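Long-range contact in putative uncharacterized protein PH1404 (Pyrococcus horikoshii, PDB 3AF6), which probably terminates transcription by cleaving nascent RNA, as a zinc-dependent nuclease of the metallo-beta-lactamase superfamily with endonuclease and 5'-3' exonuclease activity: residues K425-M431 and I517-G523. Sequence-based numbering, arbitrary orientation.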
ATOM      1  N   LYS A 425      -0.046  21.471 -25.071  1.00 65.61           N
ATOM      2  CA  LYS A 425       0.109  20.210 -24.364  1.00 62.88           C
ATOM      3  C   LYS A 425      -0.591  20.291 -23.018  1.00 59.55           C
ATOM      4  O   LYS A 425      -0.751  21.375 -22.443  1.00 58.11           O
ATOM      5  CB  LYS A 425       1.593  19.900 -24.164  1.00 64.86           C
ATOM      6  CG  LYS A 425       2.350  19.760 -25.464  1.00 66.04           C
ATOM      7  CD  LYS A 425       3.826  19.505 -25.245  1.00 66.27           C
ATOM      8  CE  LYS A 425       4.548  19.547 -26.579  1.00 67.75           C
ATOM      9  NZ  LYS A 425       4.179  20.796 -27.313  1.00 67.93           N
ATOM     10  N   VAL A 426      -1.023  19.143 -22.519  1.00 55.52           N
ATOM     11  CA  VAL A 426      -1.693  19.112 -21.239  1.00 52.77           C
ATOM     12  C   VAL A 426      -0.845  18.350 -20.247  1.00 51.73           C
ATOM     13  O   VAL A 426      -0.536  17.171 -20.449  1.00 52.50           O
ATOM     14  CB  VAL A 426      -3.055  18.438 -21.331  1.00 52.26           C
ATOM     15  CG1 VAL A 426      -3.756  18.515 -19.977  1.00 52.65           C
ATOM     16  CG2 VAL A 426      -3.884  19.104 -22.409  1.00 52.40           C
ATOM     17  N   LEU A 427      -0.453  19.036 -19.181  1.00 49.99           N
ATOM     18  CA  LEU A 427       0.360  18.415 -18.148  1.00 48.55           C
ATOM     19  C   LEU A 427      -0.514  17.991 -16.984  1.00 46.44           C
ATOM     20  O   LEU A 427      -1.218  18.812 -16.380  1.00 45.68           O
ATOM     21  CB  LEU A 427       1.439  19.383 -17.644  1.00 48.38           C
ATOM     22  CG  LEU A 427       2.234  18.836 -16.453  1.00 48.16           C
ATOM     23  CD1 LEU A 427       2.971  17.572 -16.877  1.00 46.76           C
ATOM     24  CD2 LEU A 427       3.192  19.890 -15.938  1.00 47.26           C
ATOM     25  N   ILE A 428      -0.471  16.703 -16.673  1.00 45.01           N
ATOM     26  CA  ILE A 428      -1.256  16.181 -15.566  1.00 44.65           C
ATOM     27  C   ILE A 428      -0.334  15.570 -14.524  1.00 44.42           C
ATOM     28  O   ILE A 428       0.116  14.426 -14.654  1.00 44.99           O
ATOM     29  CB  ILE A 428      -2.296  15.118 -16.042  1.00 43.59           C
ATOM     30  CG1 ILE A 428      -3.330  15.776 -16.968  1.00 44.22           C
ATOM     31  CG2 ILE A 428      -3.011  14.501 -14.843  1.00 40.95           C
ATOM     32  CD1 ILE A 428      -4.393  14.821 -17.489  1.00 43.09           C
ATOM     33  N   PRO A 429      -0.017  16.341 -13.479  1.00 44.42           N
ATOM     34  CA  PRO A 429       0.862  15.805 -12.439  1.00 45.05           C
ATOM     35  C   PRO A 429       0.069  14.836 -11.575  1.00 44.54           C
ATOM     36  O   PRO A 429      -1.101  15.088 -11.280  1.00 43.93           O
ATOM     37  CB  PRO A 429       1.308  17.055 -11.687  1.00 44.06           C
ATOM     38  CG  PRO A 429       0.137  17.950 -11.817  1.00 45.99           C
ATOM     39  CD  PRO A 429      -0.306  17.764 -13.249  1.00 44.17           C
ATOM     40  N   ALA A 430       0.700  13.726 -11.199  1.00 43.87           N
ATOM     41  CA  ALA A 430       0.061  12.708 -10.367  1.00 45.28           C
ATOM     42  C   ALA A 430       1.100  11.724  -9.831  1.00 46.74           C
ATOM     43  O   ALA A 430       2.095  11.431 -10.504  1.00 47.28           O
ATOM     44  CB  ALA A 430      -1.001  11.960 -11.173  1.00 43.52           C
ATOM     45  N   MET A 431       0.884  11.220  -8.618  1.00 47.04           N
ATOM     46  CA  MET A 431       1.831  10.262  -8.055  1.00 48.11           C
ATOM     47  C   MET A 431       1.775   8.981  -8.895  1.00 46.06           C
ATOM     48  O   MET A 431       0.716   8.609  -9.421  1.00 44.44           O
ATOM     49  CB  MET A 431       1.504   9.943  -6.574  1.00 50.99           C
ATOM     50  CG  MET A 431       1.745  11.078  -5.572  1.00 52.26           C
ATOM     51  SD  MET A 431       3.417  11.823  -5.695  1.00 61.22           S
ATOM     52  CE  MET A 431       4.425  10.824  -4.476  1.00 57.29           C
ATOM     53  N   ILE A 517      -0.639  14.622 -24.268  1.00 59.67           N
ATOM     54  CA  ILE A 517      -1.035  14.611 -22.874  1.00 57.60           C
ATOM     55  C   ILE A 517       0.127  14.012 -22.094  1.00 56.96           C
ATOM     56  O   ILE A 517       0.622  12.929 -22.437  1.00 55.94           O
ATOM     57  CB  ILE A 517      -2.286  13.741 -22.640  1.00 57.07           C
ATOM     58  CG1 ILE A 517      -3.441  14.234 -23.509  1.00 54.80           C
ATOM     59  CG2 ILE A 517      -2.679  13.794 -21.170  1.00 56.38           C
ATOM     60  CD1 ILE A 517      -3.830  15.662 -23.230  1.00 57.15           C
ATOM     61  N   ILE A 518       0.564  14.725 -21.055  1.00 53.95           N
ATOM     62  CA  ILE A 518       1.670  14.269 -20.224  1.00 50.83           C
ATOM     63  C   ILE A 518       1.213  14.045 -18.788  1.00 48.98           C
ATOM     64  O   ILE A 518       0.729  14.961 -18.121  1.00 46.62           O
ATOM     65  CB  ILE A 518       2.826  15.303 -20.212  1.00 52.21           C
ATOM     66  CG1 ILE A 518       3.258  15.618 -21.645  1.00 53.00           C
ATOM     67  CG2 ILE A 518       4.014  14.762 -19.423  1.00 49.59           C
ATOM     68  CD1 ILE A 518       4.123  16.855 -21.759  1.00 53.69           C
ATOM     69  N   ILE A 519       1.354  12.813 -18.321  1.00 48.14           N
ATOM     70  CA  ILE A 519       0.987  12.484 -16.950  1.00 47.87           C
ATOM     71  C   ILE A 519       2.290  12.051 -16.295  1.00 48.23           C
ATOM     72  O   ILE A 519       2.952  11.121 -16.771  1.00 47.31           O
ATOM     73  CB  ILE A 519      -0.042  11.327 -16.881  1.00 45.73           C
ATOM     74  CG1 ILE A 519      -1.292  11.688 -17.686  1.00 44.84           C
ATOM     75  CG2 ILE A 519      -0.416  11.063 -15.435  1.00 43.68           C
ATOM     76  CD1 ILE A 519      -2.439  10.695 -17.523  1.00 44.89           C
ATOM     77  N   ALA A 520       2.666  12.730 -15.215  1.00 48.15           N
ATOM     78  CA  ALA A 520       3.918  12.412 -14.543  1.00 47.72           C
ATOM     79  C   ALA A 520       3.974  12.783 -13.069  1.00 47.73           C
ATOM     80  O   ALA A 520       3.328  13.732 -12.613  1.00 47.14           O
ATOM     81  CB  ALA A 520       5.072  13.087 -15.279  1.00 47.43           C
ATOM     82  N   SER A 521       4.770  12.020 -12.334  1.00 47.61           N
ATOM     83  CA  SER A 521       4.971  12.241 -10.911  1.00 49.24           C
ATOM     84  C   SER A 521       6.071  13.299 -10.746  1.00 49.59           C
ATOM     85  O   SER A 521       6.881  13.481 -11.654  1.00 49.30           O
ATOM     86  CB  SER A 521       5.390  10.928 -10.259  1.00 48.68           C
ATOM     87  OG  SER A 521       6.396  10.295 -11.033  1.00 47.46           O
ATOM     88  N   SER A 522       6.108  14.004  -9.615  1.00 50.87           N
ATOM     89  CA  SER A 522       5.168  13.841  -8.509  1.00 52.80           C
ATOM     90  C   SER A 522       3.843  14.549  -8.733  1.00 52.15           C
ATOM     91  O   SER A 522       3.754  15.503  -9.507  1.00 50.67           O
ATOM     92  CB  SER A 522       5.790  14.353  -7.207  1.00 55.83           C
ATOM     93  OG  SER A 522       6.654  13.377  -6.641  1.00 61.55           O
ATOM     94  N   GLY A 523       2.825  14.080  -8.017  1.00 52.22           N
ATOM     95  CA  GLY A 523       1.489  14.632  -8.134  1.00 53.75           C
ATOM     96  C   GLY A 523       1.291  16.056  -7.663  1.00 54.98           C
ATOM     97  O   GLY A 523       0.287  16.685  -8.001  1.00 55.11           O
TER
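V426 and I517 run alongside each other, both projecting from the same face of a parallel strand pair. The ethyl end of I517 bends over to meet V426, chi2 of -60° placing CD1 within 3.5 Å of V426 CB and CG2. Further along this face, under helix 405-420, I428 slants across I517, its CD1 4.2 Å from I517 CG2, and I428 CB rests against I519 CG1. The other face carries L427 and I518: L427 CD1 reaches I518 CG2 at 3.9 Å, and Y533 of helix 529-537 packs on both. Strands 425-429 and 516-520 are the two central strands of the six-stranded parallel sheet of the beta-CASP domain, with helices against both faces. I518 is gripped through both its backbone groups, N to V426 O and O to I428 N, in nearly straight bonds; A520 uses N to I428 O and O to A430 N in more bent ones, the A430 N-H lying above the A520 carbonyl plane. Beyond the strands the two segments stay packed together, and a cis peptide precedes S522. The bent side chain of M431 brings SD to G523 N in a weak hydrogen bond (3.3 Å), with S522 OG alongside the sulfur at 3.7 Å. The C-terminal ends of these strands lead to the zinc site: the M431 side chain comes within about 4 Å of that of the zinc ligand H258.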